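Local structure of ribosome-inactivating protein (Lychnis chalcedonica, 2G5X) at residues T60-A65 / S101-A106; D67-G72 / A116-D121; F73-S78 / R84-S89; V128-L133 / R195-E200; D179-R184 / S188-G193. The protein is lychnin, a plant ribosome-inactivating protein, one chain that combines a mixed beta sheet with a largely helical second half. All coordinates share one frame; numbering follows the deposited sequence. Where two conformers were deposited one is given.

How the contacts relate
Contacts 1, 2 and 3 share one mixed sheet: strand 58-64 lies beside strand 69-76, which in turn lies beside 83-87. Contact 3, the hairpin, is nested along the chain inside the loops closed by contacts 1 and 2, with centres about 10 and 15 Å away. Thr-60 O bonds to Gln-74 N of contact 3, and Val-71 joins contact 2 to Phe-88. Contacts 4 and 5 belong to the helical part, their centres about 12 Å apart, and a backbone hydrogen bond runs from Gly-193 N to Glu-131 O. Tyr-119 of contact 2 packs on Arg-130 of contact 4 and so bridges the two groups, whereas contacts 1 and 5 lie about 28 Å apart between centres.

Contact 1. Residues T60-A65 / S101-A106; sequences TLAFRA and SIFTDA
Phe-103 turns its CG opposite the carbonyl carbon and next to its own N (chi1 -73°), which carries the ring across to strand 58-64, where CE1 and CZ do the touching. In Ile-102 it is CG2 that lies trans to the main-chain N, and this branch meets Ala-62 CB at 4.1 Å. The ring's CZ comes within 3.5 Å of Ala-62 CB and its CE1 within 3.4 Å of Thr-60 O, a carbonyl already engaged with Gln-74 of the next strand. Both atoms of the strand approach the ring obliquely. The same methyl of Ile-102 lies above one face of the Phe-103 ring, toward its rim. This is how the short helix 99-102 is laid on the central sheet of the ribosome-inactivating protein fold. Alanine suits position 62 because its single methyl lets the aromatic ring approach the strand closely. Phe-103 is the first residue to leave the helix, and it opens a type I turn closed by Ala-106 N to Phe-103 O at 3.0 Å. Thr-60 CG2 is more distant, 4.5 Å from CE1 of Phe-103, while its OG1 is hydrogen-bonded to Asn-49 on strand 45-51.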
# COMPACT_ATOMS: atom_id res chain seq x y z
N THR A 60 -6.09 6.89 6.96
CA THR A 60 -5.92 5.47 7.27
C THR A 60 -6.23 4.60 6.06
O THR A 60 -7.34 4.62 5.55
CB THR A 60 -6.83 5.05 8.45
OG1 THR A 60 -6.55 5.88 9.59
CG2 THR A 60 -6.59 3.59 8.83
N LEU A 61 -5.23 3.85 5.60
CA LEU A 61 -5.39 2.96 4.45
C LEU A 61 -5.86 1.58 4.89
O LEU A 61 -5.49 1.12 5.97
CB LEU A 61 -4.05 2.80 3.72
CG LEU A 61 -3.30 4.04 3.25
CD1 LEU A 61 -1.95 3.63 2.66
CD2 LEU A 61 -4.13 4.77 2.21
N ALA A 62 -6.66 0.93 4.05
CA ALA A 62 -7.15 -0.42 4.36
C ALA A 62 -6.71 -1.40 3.28
O ALA A 62 -7.05 -1.24 2.11
CB ALA A 62 -8.67 -0.41 4.48
N PHE A 63 -5.96 -2.43 3.68
CA PHE A 63 -5.48 -3.45 2.74
C PHE A 63 -6.10 -4.81 3.02
O PHE A 63 -6.15 -5.25 4.17
CB PHE A 63 -3.96 -3.62 2.83
CG PHE A 63 -3.17 -2.42 2.42
CD1 PHE A 63 -2.80 -1.45 3.35
CD2 PHE A 63 -2.75 -2.26 1.10
CE1 PHE A 63 -2.04 -0.35 2.97
CE2 PHE A 63 -1.99 -1.17 0.71
CZ PHE A 63 -1.63 -0.21 1.65
N ARG A 64 -6.54 -5.49 1.96
CA ARG A 64 -7.09 -6.84 2.11
C ARG A 64 -5.90 -7.67 2.58
O ARG A 64 -4.83 -7.65 1.97
CB ARG A 64 -7.63 -7.35 0.77
CG ARG A 64 -8.05 -8.82 0.77
CD ARG A 64 -8.95 -9.16 -0.43
NE ARG A 64 -10.28 -8.55 -0.29
CZ ARG A 64 -10.76 -7.58 -1.05
NH1 ARG A 64 -10.03 -7.08 -2.05
NH2 ARG A 64 -11.96 -7.08 -0.81
N ALA A 65 -6.07 -8.41 3.68
CA ALA A 65 -5.00 -9.20 4.29
C ALA A 65 -4.45 -10.40 3.52
O ALA A 65 -3.30 -10.79 3.70
CB ALA A 65 -5.43 -9.64 5.68
N SER A 101 -16.60 -2.56 10.49
CA SER A 101 -15.81 -3.74 10.83
C SER A 101 -14.42 -3.64 10.22
O SER A 101 -13.48 -4.30 10.66
CB SER A 101 -16.50 -5.01 10.32
OG SER A 101 -16.19 -5.24 8.96
N ILE A 102 -14.31 -2.81 9.18
CA ILE A 102 -13.04 -2.61 8.49
C ILE A 102 -12.33 -1.39 9.08
O ILE A 102 -11.20 -1.49 9.56
CB ILE A 102 -13.27 -2.40 6.99
CG1 ILE A 102 -13.90 -3.66 6.39
CG2 ILE A 102 -11.96 -2.04 6.30
CD1 ILE A 102 -14.33 -3.53 4.95
N PHE A 103 -13.01 -0.25 9.05
CA PHE A 103 -12.47 0.99 9.61
C PHE A 103 -13.04 1.13 11.02
O PHE A 103 -14.08 1.75 11.23
CB PHE A 103 -12.86 2.19 8.75
CG PHE A 103 -12.12 2.27 7.45
CD1 PHE A 103 -10.75 2.54 7.42
CD2 PHE A 103 -12.78 2.06 6.25
CE1 PHE A 103 -10.06 2.61 6.21
CE2 PHE A 103 -12.10 2.12 5.03
CZ PHE A 103 -10.74 2.40 5.01
N THR A 104 -12.34 0.53 11.97
CA THR A 104 -12.72 0.52 13.38
C THR A 104 -13.24 1.84 13.95
O THR A 104 -14.20 1.84 14.73
CB THR A 104 -11.53 0.09 14.26
OG1 THR A 104 -10.89 -1.05 13.68
CG2 THR A 104 -12.01 -0.26 15.66
N ASP A 105 -12.63 2.95 13.57
CA ASP A 105 -13.02 4.25 14.12
C ASP A 105 -13.95 5.11 13.26
O ASP A 105 -14.31 6.21 13.67
CB ASP A 105 -11.76 5.06 14.45
CG ASP A 105 -10.77 4.29 15.30
OD1 ASP A 105 -11.18 3.78 16.36
OD2 ASP A 105 -9.59 4.19 14.90
N ALA A 106 -14.34 4.61 12.10
CA ALA A 106 -15.22 5.36 11.20
C ALA A 106 -16.53 5.79 11.85
O ALA A 106 -17.19 5.00 12.53
CB ALA A 106 -15.50 4.55 9.94

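Contact 2. Residues D67-G72 / A116-D121; sequences DAYLVG and ASTYTD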
# COMPACT_ATOMS: atom_id res chain seq x y z
N ASP A 67 -3.90 -10.65 0.23
CA ASP A 67 -3.02 -10.27 -0.87
C ASP A 67 -2.43 -8.86 -0.82
O ASP A 67 -1.81 -8.42 -1.79
CB ASP A 67 -3.78 -10.44 -2.19
CG ASP A 67 -5.09 -9.65 -2.22
OD1 ASP A 67 -5.33 -8.86 -1.28
OD2 ASP A 67 -5.87 -9.82 -3.18
N ALA A 68 -2.62 -8.17 0.30
CA ALA A 68 -2.10 -6.81 0.48
C ALA A 68 -2.62 -5.84 -0.59
O ALA A 68 -1.89 -4.97 -1.07
CB ALA A 68 -0.56 -6.84 0.47
N TYR A 69 -3.89 -5.98 -0.93
CA TYR A 69 -4.55 -5.15 -1.94
C TYR A 69 -5.30 -3.97 -1.30
O TYR A 69 -6.11 -4.16 -0.40
CB TYR A 69 -5.50 -6.04 -2.73
CG TYR A 69 -6.05 -5.45 -4.00
CD1 TYR A 69 -7.29 -4.81 -4.02
CD2 TYR A 69 -5.33 -5.55 -5.19
CE1 TYR A 69 -7.80 -4.29 -5.20
CE2 TYR A 69 -5.84 -5.04 -6.38
CZ TYR A 69 -7.08 -4.41 -6.38
OH TYR A 69 -7.59 -3.90 -7.55
N LEU A 70 -5.04 -2.75 -1.77
CA LEU A 70 -5.69 -1.55 -1.23
C LEU A 70 -7.16 -1.43 -1.66
O LEU A 70 -7.46 -1.39 -2.85
CB LEU A 70 -4.93 -0.29 -1.66
CG LEU A 70 -5.46 1.05 -1.12
CD1 LEU A 70 -5.23 1.13 0.38
CD2 LEU A 70 -4.77 2.21 -1.83
N VAL A 71 -8.07 -1.35 -0.69
CA VAL A 71 -9.49 -1.25 -0.99
C VAL A 71 -10.14 0.11 -0.71
O VAL A 71 -11.28 0.35 -1.11
CB VAL A 71 -10.31 -2.33 -0.24
CG1 VAL A 71 -9.79 -3.73 -0.60
CG2 VAL A 71 -10.23 -2.10 1.27
N GLY A 72 -9.41 1.00 -0.03
CA GLY A 72 -9.95 2.31 0.28
C GLY A 72 -9.21 3.00 1.40
O GLY A 72 -8.16 2.53 1.83
N ALA A 116 -11.73 3.17 -9.37
CA ALA A 116 -11.64 1.77 -8.94
C ALA A 116 -10.26 1.45 -8.35
O ALA A 116 -9.33 2.24 -8.44
CB ALA A 116 -11.94 0.85 -10.11
N SER A 117 -10.15 0.26 -7.76
CA SER A 117 -8.93 -0.20 -7.10
C SER A 117 -7.86 -0.84 -7.99
O SER A 117 -6.73 -1.05 -7.55
CB SER A 117 -9.29 -1.22 -6.02
OG SER A 117 -9.74 -2.42 -6.62
N THR A 118 -8.22 -1.16 -9.23
CA THR A 118 -7.29 -1.82 -10.15
C THR A 118 -6.16 -0.92 -10.65
O THR A 118 -6.30 0.30 -10.72
CB THR A 118 -8.02 -2.35 -11.38
OG1 THR A 118 -8.74 -1.27 -11.99
CG2 THR A 118 -8.99 -3.46 -11.00
N TYR A 119 -5.04 -1.54 -11.00
CA TYR A 119 -3.91 -0.79 -11.52
C TYR A 119 -4.34 -0.12 -12.82
O TYR A 119 -3.97 1.02 -13.09
CB TYR A 119 -2.71 -1.70 -11.78
CG TYR A 119 -1.70 -1.74 -10.65
CD1 TYR A 119 -1.18 -0.56 -10.12
CD2 TYR A 119 -1.26 -2.96 -10.13
CE1 TYR A 119 -0.23 -0.59 -9.10
CE2 TYR A 119 -0.32 -3.00 -9.10
CZ TYR A 119 0.19 -1.81 -8.59
OH TYR A 119 1.12 -1.85 -7.57
N THR A 120 -5.14 -0.82 -13.62
CA THR A 120 -5.61 -0.27 -14.88
C THR A 120 -6.42 1.02 -14.71
O THR A 120 -6.12 2.03 -15.35
CB THR A 120 -6.46 -1.29 -15.67
OG1 THR A 120 -7.52 -1.77 -14.84
CG2 THR A 120 -5.60 -2.45 -16.13
N ASP A 121 -7.43 1.00 -13.84
CA ASP A 121 -8.24 2.20 -13.65
C ASP A 121 -7.49 3.31 -12.91
O ASP A 121 -7.68 4.49 -13.21
CB ASP A 121 -9.55 1.89 -12.92
CG ASP A 121 -10.57 3.00 -13.06
OD1 ASP A 121 -10.87 3.40 -14.21
OD2 ASP A 121 -11.09 3.49 -12.03
O HOH W 1 -5.65 -0.95 -4.98
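Tyr-69 and Ala-68 together face Arg-64 in a G1 beta bulge, with Ala-68 at a positive phi of 58°, while Ser-117 lies in the loop just ahead of helix 119-126. The tyrosine ring reaches across the gap because its CG is trans to the main-chain N (chi1 -167°). At its far end the phenol donates from OH to Ser-117 OG at 2.8 Å, and that oxygen lies at the ring edge, near the ring plane. Serine suits the place because its short hydroxyl can accept from the phenol and still bond to the carboxylate of Asp-90. Thr-118 CG2 approaches the same phenol oxygen at 3.7 Å. On the backbone side, Leu-70 O meets Ser-117 CB at 3.7 Å, and a water bridges the two segments, donating to Leu-70 O and to Ser-117 O. This water lies over one face of the Tyr-69 ring, toward the rim. Within the second segment, Ala-116 N gives a nearly straight bond to Asp-121 OD2, 2.8 Å and 164°, taken on the anti lone pair. The hydroxyls of Thr-118 and Thr-120 pair at 3.1 Å between OG1 and OG1. Thr-118 holds the N-cap position, and the residue before it, Ser-117, ties this helix start through Tyr-69 to the bulged strand of the central sheet.

Contact 3. Residues F73-S78 / R84-S89; sequences FQDRDS and RANFFS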
# COMPACT_ATOMS: atom_id res chain seq x y z
N PHE A 73 -9.74 4.12 1.88
CA PHE A 73 -9.11 4.87 2.96
C PHE A 73 -10.11 5.71 3.77
O PHE A 73 -11.23 5.96 3.34
CB PHE A 73 -8.02 5.80 2.41
CG PHE A 73 -8.54 6.91 1.54
CD1 PHE A 73 -8.71 6.73 0.18
CD2 PHE A 73 -8.88 8.14 2.10
CE1 PHE A 73 -9.21 7.75 -0.62
CE2 PHE A 73 -9.38 9.18 1.32
CZ PHE A 73 -9.55 8.98 -0.05
N GLN A 74 -9.67 6.15 4.95
CA GLN A 74 -10.50 6.95 5.85
C GLN A 74 -9.85 8.31 6.15
O GLN A 74 -8.66 8.37 6.47
CB GLN A 74 -10.72 6.19 7.16
CG GLN A 74 -11.20 7.02 8.33
CD GLN A 74 -11.13 6.26 9.64
OE1 GLN A 74 -12.01 5.46 9.96
NE2 GLN A 74 -10.06 6.48 10.39
N ASP A 75 -10.62 9.39 6.03
CA ASP A 75 -10.13 10.73 6.35
C ASP A 75 -11.23 11.46 7.12
O ASP A 75 -12.08 10.80 7.73
CB ASP A 75 -9.71 11.49 5.07
CG ASP A 75 -10.88 11.88 4.19
OD1 ASP A 75 -11.88 11.15 4.14
OD2 ASP A 75 -10.77 12.93 3.51
N ARG A 76 -11.23 12.79 7.14
CA ARG A 76 -12.27 13.52 7.87
C ARG A 76 -13.13 14.43 7.00
O ARG A 76 -12.62 15.14 6.14
CB ARG A 76 -11.66 14.35 9.01
CG ARG A 76 -11.26 13.53 10.22
CD ARG A 76 -10.78 14.41 11.37
NE ARG A 76 -10.36 13.60 12.52
CZ ARG A 76 -11.19 13.12 13.45
NH1 ARG A 76 -12.49 13.37 13.39
NH2 ARG A 76 -10.71 12.37 14.43
N ASP A 77 -14.44 14.40 7.24
CA ASP A 77 -15.41 15.22 6.50
C ASP A 77 -15.26 16.68 6.96
O ASP A 77 -15.26 16.95 8.15
CB ASP A 77 -16.82 14.70 6.78
CG ASP A 77 -17.87 15.30 5.87
OD1 ASP A 77 -18.78 14.55 5.44
OD2 ASP A 77 -17.81 16.51 5.58
N SER A 78 -15.14 17.60 6.01
CA SER A 78 -14.96 19.02 6.34
C SER A 78 -16.17 19.71 6.98
O SER A 78 -16.01 20.65 7.76
CB SER A 78 -14.54 19.81 5.10
OG SER A 78 -15.57 19.81 4.12
N ARG A 84 -14.67 9.60 8.04
CA ARG A 84 -15.48 8.97 6.99
C ARG A 84 -14.74 7.87 6.24
O ARG A 84 -13.56 8.01 5.90
CB ARG A 84 -15.96 10.04 5.99
CG ARG A 84 -14.84 10.74 5.23
CD ARG A 84 -15.35 11.83 4.29
NE ARG A 84 -14.23 12.52 3.66
CZ ARG A 84 -14.31 13.65 2.98
NH1 ARG A 84 -15.49 14.26 2.82
NH2 ARG A 84 -13.21 14.20 2.46
N ALA A 85 -15.44 6.76 5.99
CA ALA A 85 -14.87 5.62 5.28
C ALA A 85 -15.14 5.73 3.78
O ALA A 85 -16.29 5.82 3.36
CB ALA A 85 -15.47 4.32 5.82
N ASN A 86 -14.07 5.69 2.98
CA ASN A 86 -14.17 5.80 1.53
C ASN A 86 -13.67 4.53 0.83
O ASN A 86 -12.50 4.17 0.96
CB ASN A 86 -13.33 6.99 1.03
CG ASN A 86 -13.57 8.26 1.83
OD1 ASN A 86 -14.59 8.93 1.65
ND2 ASN A 86 -12.64 8.58 2.72
N PHE A 87 -14.54 3.87 0.07
CA PHE A 87 -14.15 2.66 -0.65
C PHE A 87 -14.07 2.88 -2.16
O PHE A 87 -14.83 3.67 -2.71
CB PHE A 87 -15.15 1.53 -0.39
CG PHE A 87 -15.13 1.02 1.02
CD1 PHE A 87 -16.16 1.33 1.90
CD2 PHE A 87 -14.07 0.24 1.46
CE1 PHE A 87 -16.13 0.86 3.22
CE2 PHE A 87 -14.02 -0.23 2.77
CZ PHE A 87 -15.06 0.08 3.65
N PHE A 88 -13.14 2.19 -2.81
CA PHE A 88 -13.01 2.30 -4.26
C PHE A 88 -14.34 1.84 -4.86
O PHE A 88 -15.05 1.03 -4.26
CB PHE A 88 -11.85 1.44 -4.77
CG PHE A 88 -10.49 2.04 -4.52
CD1 PHE A 88 -9.51 1.33 -3.82
CD2 PHE A 88 -10.19 3.32 -4.98
CE1 PHE A 88 -8.25 1.89 -3.59
CE2 PHE A 88 -8.94 3.89 -4.74
CZ PHE A 88 -7.97 3.18 -4.05
N SER A 89 -14.67 2.36 -6.04
CA SER A 89 -15.94 2.03 -6.68
C SER A 89 -16.21 0.54 -6.89
O SER A 89 -17.36 0.12 -6.88
CB SER A 89 -16.05 2.76 -8.02
OG SER A 89 -15.07 2.29 -8.94
O HOH W 2 -14.91 17.27 2.99
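The beta hairpin of strands 69-76 and 83-87 is held here by three antiparallel pairs, of which Phe-73 with Asn-86 and Asp-75 with Arg-84 are hydrogen-bonded, and Gln-74 with Ala-85 between them is not. Phe-73 N binds Asn-86 O at 2.9 Å. Phe-73 O takes two donors from opposite faces of its plane: Asn-86 N at 2.9 Å and, well above the plane, Asn-86 ND2 at 3.0 Å. The other hydrogen of that amide goes to Asp-75 OD1 at 3.0 Å. Arg-84 grips the same carboxylate side-on, NE to OD1 at 2.8 Å with an angle of 169°, and NH2 to OD2 at 2.9 Å. Arginine suits the place because its long, extended chain turns two N-H groups toward a buried aspartate, whose charge it can balance. Asn-86 lies over one face of the Phe-73 ring, its ND2 3.6 Å from CE2 of Phe-73, with amide and ring planes 43° apart. Asp-75 OD2 is also bonded to Gly-149 N and Arg-84 NH2 to Lys-150 O, which joins the hairpin to the chain before helix 154-173. Phe-73 packs on Ile-59 and Leu-61 of strand 58-64, and Ala-85, on the sheet face opposite Phe-73, touches Tyr-99 of helix 99-102.

Contact 4. Residues V128-L133 / R195-E200; sequences VSREKL and RITLLE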
# COMPACT_ATOMS: atom_id res chain seq x y z
N VAL A 128 -1.22 8.86 -15.49
CA VAL A 128 0.21 8.54 -15.47
C VAL A 128 0.41 7.05 -15.17
O VAL A 128 -0.37 6.44 -14.44
CB VAL A 128 0.97 9.40 -14.42
CG1 VAL A 128 0.55 9.01 -13.02
CG2 VAL A 128 2.47 9.23 -14.60
N SER A 129 1.47 6.47 -15.73
CA SER A 129 1.76 5.05 -15.55
C SER A 129 2.53 4.73 -14.27
O SER A 129 3.15 5.60 -13.66
CB SER A 129 2.57 4.54 -16.74
OG SER A 129 3.84 5.18 -16.78
N ARG A 130 2.48 3.45 -13.88
CA ARG A 130 3.19 2.97 -12.69
C ARG A 130 4.67 3.25 -12.89
O ARG A 130 5.38 3.61 -11.95
CB ARG A 130 3.00 1.46 -12.52
CG ARG A 130 1.62 1.00 -12.12
CD ARG A 130 1.45 -0.51 -12.35
NE ARG A 130 2.28 -1.33 -11.46
CZ ARG A 130 2.44 -2.64 -11.60
NH1 ARG A 130 1.83 -3.29 -12.58
NH2 ARG A 130 3.20 -3.32 -10.75
N GLU A 131 5.13 3.06 -14.12
CA GLU A 131 6.53 3.25 -14.46
C GLU A 131 7.08 4.66 -14.28
O GLU A 131 8.22 4.82 -13.83
CB GLU A 131 6.81 2.78 -15.89
CG GLU A 131 6.77 1.27 -16.06
CD GLU A 131 5.40 0.74 -16.45
OE1 GLU A 131 4.39 1.41 -16.14
OE2 GLU A 131 5.34 -0.35 -17.05
N LYS A 132 6.30 5.68 -14.63
CA LYS A 132 6.82 7.04 -14.50
C LYS A 132 6.22 7.92 -13.42
O LYS A 132 6.56 9.10 -13.32
CB LYS A 132 6.78 7.76 -15.86
CG LYS A 132 5.41 8.06 -16.42
CD LYS A 132 5.57 8.55 -17.86
CE LYS A 132 4.31 9.17 -18.42
NZ LYS A 132 3.94 10.41 -17.69
N LEU A 133 5.35 7.35 -12.59
CA LEU A 133 4.76 8.11 -11.49
C LEU A 133 5.87 8.54 -10.53
O LEU A 133 6.69 7.71 -10.12
CB LEU A 133 3.74 7.24 -10.75
CG LEU A 133 3.18 7.78 -9.43
CD1 LEU A 133 2.42 9.07 -9.65
CD2 LEU A 133 2.28 6.72 -8.81
N ARG A 195 11.64 -2.37 -15.35
CA ARG A 195 12.11 -3.61 -14.72
C ARG A 195 11.48 -3.84 -13.35
O ARG A 195 11.07 -4.96 -13.04
CB ARG A 195 13.65 -3.62 -14.61
CG ARG A 195 14.19 -4.99 -14.21
CD ARG A 195 15.71 -5.06 -14.20
NE ARG A 195 16.16 -6.35 -13.68
CZ ARG A 195 16.16 -7.49 -14.38
NH1 ARG A 195 15.73 -7.51 -15.63
NH2 ARG A 195 16.55 -8.61 -13.80
N ILE A 196 11.40 -2.79 -12.54
CA ILE A 196 10.79 -2.91 -11.22
C ILE A 196 9.30 -3.23 -11.35
O ILE A 196 8.74 -3.96 -10.54
CB ILE A 196 10.97 -1.62 -10.38
CG1 ILE A 196 12.40 -1.54 -9.86
CG2 ILE A 196 9.97 -1.60 -9.22
CD1 ILE A 196 12.73 -0.27 -9.10
N THR A 197 8.67 -2.67 -12.38
CA THR A 197 7.25 -2.93 -12.61
C THR A 197 7.04 -4.41 -12.93
O THR A 197 6.08 -5.02 -12.46
CB THR A 197 6.71 -2.04 -13.76
OG1 THR A 197 6.83 -0.66 -13.40
CG2 THR A 197 5.25 -2.36 -14.04
N LEU A 198 7.93 -4.99 -13.72
CA LEU A 198 7.83 -6.41 -14.07
C LEU A 198 8.14 -7.28 -12.85
O LEU A 198 7.54 -8.34 -12.65
CB LEU A 198 8.80 -6.75 -15.21
CG LEU A 198 8.72 -8.17 -15.77
CD1 LEU A 198 7.32 -8.46 -16.29
CD2 LEU A 198 9.74 -8.33 -16.89
N LEU A 199 9.09 -6.82 -12.04
CA LEU A 199 9.45 -7.54 -10.82
C LEU A 199 8.21 -7.64 -9.93
O LEU A 199 7.88 -8.72 -9.42
CB LEU A 199 10.57 -6.80 -10.08
CG LEU A 199 10.94 -7.30 -8.69
CD1 LEU A 199 11.42 -8.76 -8.75
CD2 LEU A 199 12.02 -6.41 -8.11
N GLU A 200 7.54 -6.51 -9.74
CA GLU A 200 6.33 -6.45 -8.92
C GLU A 200 5.27 -7.41 -9.44
O GLU A 200 4.60 -8.08 -8.66
CB GLU A 200 5.77 -5.02 -8.91
CG GLU A 200 6.60 -4.03 -8.10
CD GLU A 200 6.13 -2.59 -8.26
OE1 GLU A 200 6.64 -1.72 -7.53
OE2 GLU A 200 5.26 -2.33 -9.12
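Arg-130, in the loop that follows helix 119-126, reaches over to helix 193-201 in the helical part of the ribosome-inactivating protein fold. The ionic part is a salt bridge from Arg-130 NH2 to Glu-200 OE2 at 2.8 Å, taken on the anti lone pair of the carboxylate. The two flat groups are nearly coplanar, 7° apart, as their chains run past each other in opposite directions. Arg-130 NH1 is bonded in addition to Asn-201 OD1. The bend at chi3 (67°) swings the guanidinium under Thr-197, and packing over the flat group follows: Thr-197 CG2 sits over the centre of one face, 3.7 Å from CZ of Arg-130, while Tyr-119 makes a cation-pi contact on the other. Threonine fits because its methyl fills the face and its hydroxyl turns back to Gly-193 O of the preceding helical turn. At the side, Glu-131, bent at chi2, crosses Thr-197 at about a right angle, with its CG 3.3 Å from Thr-197 OG1.

Contact 5. Residues D179-R184 / S188-G193; sequences DQVINR and SSFEAG
Phe-190 presents one ring face to helix 175-184, where Arg-184 CB and the carbonyl of Gln-180 lie, while Val-181 CG2 meets the ring edge, 4.0 Å from CZ of Phe-190. The guanidinium of Arg-184 in turn has Phe-190 CD2 over its centre, 3.7 Å from CZ of Arg-184, but the two planes are 44° apart, so they do not stack flat. The setting is the helix-loop-helix link between helices 175-184 and 193-201, where the loop folds back on the end of the first helix. Phenylalanine suits the place because a broad apolar ring can fill the angle between the last helical turn and the loop; the ring also touches Leu-135. The ring gets there by a first torsion of 74°, which lays CG between the N and the carbonyl carbon. Arg-184 crosses the phenylalanine at about a right angle: its CB makes a CH-pi contact 4.3 Å from the centroid of the Phe-190 ring, and a bend at chi3 then brings the guanidinium back over CB and CD2 of Phe-190. At the helix end the backbone is bridged by water 3, which donates to Arg-184 O at 2.7 Å and to Ser-189 O at 3.0 Å.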
# COMPACT_ATOMS: atom_id res chain seq x y z
N ASP A 179 14.50 -0.92 -0.48
CA ASP A 179 15.84 -0.36 -0.60
C ASP A 179 15.89 0.81 -1.59
O ASP A 179 16.60 1.79 -1.37
CB ASP A 179 16.83 -1.44 -1.02
CG ASP A 179 17.45 -2.15 0.17
OD1 ASP A 179 18.26 -3.08 -0.04
OD2 ASP A 179 17.13 -1.77 1.31
N GLN A 180 15.14 0.70 -2.68
CA GLN A 180 15.11 1.78 -3.66
C GLN A 180 14.49 3.04 -3.04
O GLN A 180 14.97 4.15 -3.27
CB GLN A 180 14.33 1.36 -4.91
CG GLN A 180 15.02 0.26 -5.72
CD GLN A 180 16.35 0.71 -6.30
OE1 GLN A 180 17.38 0.05 -6.12
NE2 GLN A 180 16.34 1.84 -6.99
N VAL A 181 13.43 2.87 -2.26
CA VAL A 181 12.78 4.02 -1.63
C VAL A 181 13.71 4.67 -0.59
O VAL A 181 13.81 5.89 -0.52
CB VAL A 181 11.45 3.61 -0.95
CG1 VAL A 181 10.84 4.81 -0.22
CG2 VAL A 181 10.49 3.08 -1.99
N ILE A 182 14.39 3.84 0.19
CA ILE A 182 15.30 4.36 1.20
C ILE A 182 16.43 5.18 0.58
O ILE A 182 16.76 6.27 1.07
CB ILE A 182 15.95 3.21 2.01
CG1 ILE A 182 14.90 2.51 2.86
CG2 ILE A 182 17.07 3.76 2.88
CD1 ILE A 182 15.40 1.24 3.52
N ASN A 183 17.00 4.68 -0.51
CA ASN A 183 18.11 5.36 -1.16
C ASN A 183 17.77 6.49 -2.12
O ASN A 183 18.58 7.41 -2.29
CB ASN A 183 18.99 4.35 -1.91
CG ASN A 183 19.73 3.40 -0.98
OD1 ASN A 183 19.27 2.29 -0.70
ND2 ASN A 183 20.89 3.84 -0.51
N ARG A 184 16.59 6.44 -2.73
CA ARG A 184 16.21 7.44 -3.72
C ARG A 184 14.94 8.24 -3.44
O ARG A 184 14.67 9.22 -4.14
CB ARG A 184 16.05 6.76 -5.09
CG ARG A 184 17.23 5.89 -5.50
CD ARG A 184 16.84 4.94 -6.62
NE ARG A 184 16.42 5.63 -7.84
CZ ARG A 184 15.91 5.02 -8.91
NH1 ARG A 184 15.77 3.70 -8.91
NH2 ARG A 184 15.55 5.72 -9.97
N SER A 188 14.38 12.93 -2.11
CA SER A 188 14.13 13.25 -3.50
C SER A 188 12.96 12.44 -4.03
O SER A 188 12.25 11.79 -3.27
CB SER A 188 15.37 12.94 -4.34
OG SER A 188 15.32 13.59 -5.60
N SER A 189 12.77 12.48 -5.35
CA SER A 189 11.71 11.72 -5.99
C SER A 189 12.35 10.86 -7.08
O SER A 189 13.42 11.18 -7.58
CB SER A 189 10.68 12.66 -6.62
OG SER A 189 11.25 13.37 -7.71
N PHE A 190 11.70 9.75 -7.41
CA PHE A 190 12.21 8.87 -8.45
C PHE A 190 11.06 8.10 -9.10
O PHE A 190 9.95 8.06 -8.57
CB PHE A 190 13.24 7.88 -7.88
CG PHE A 190 12.64 6.78 -7.04
CD1 PHE A 190 12.19 7.03 -5.75
CD2 PHE A 190 12.52 5.48 -7.55
CE1 PHE A 190 11.64 6.00 -4.98
CE2 PHE A 190 11.97 4.46 -6.79
CZ PHE A 190 11.53 4.72 -5.50
N GLU A 191 11.35 7.51 -10.26
CA GLU A 191 10.37 6.73 -11.02
C GLU A 191 10.77 5.25 -10.96
O GLU A 191 11.95 4.92 -11.10
CB GLU A 191 10.33 7.22 -12.47
CG GLU A 191 9.94 8.69 -12.61
CD GLU A 191 10.05 9.20 -14.04
OE1 GLU A 191 9.66 10.36 -14.27
OE2 GLU A 191 10.52 8.45 -14.92
N ALA A 192 9.80 4.37 -10.74
CA ALA A 192 10.07 2.94 -10.64
C ALA A 192 10.72 2.32 -11.88
O ALA A 192 11.68 1.57 -11.76
CB ALA A 192 8.78 2.19 -10.29
N GLY A 193 10.17 2.62 -13.05
CA GLY A 193 10.74 2.06 -14.27
C GLY A 193 10.14 0.72 -14.65
O GLY A 193 9.44 0.08 -13.86
O HOH W 3 15.88 10.10 -6.34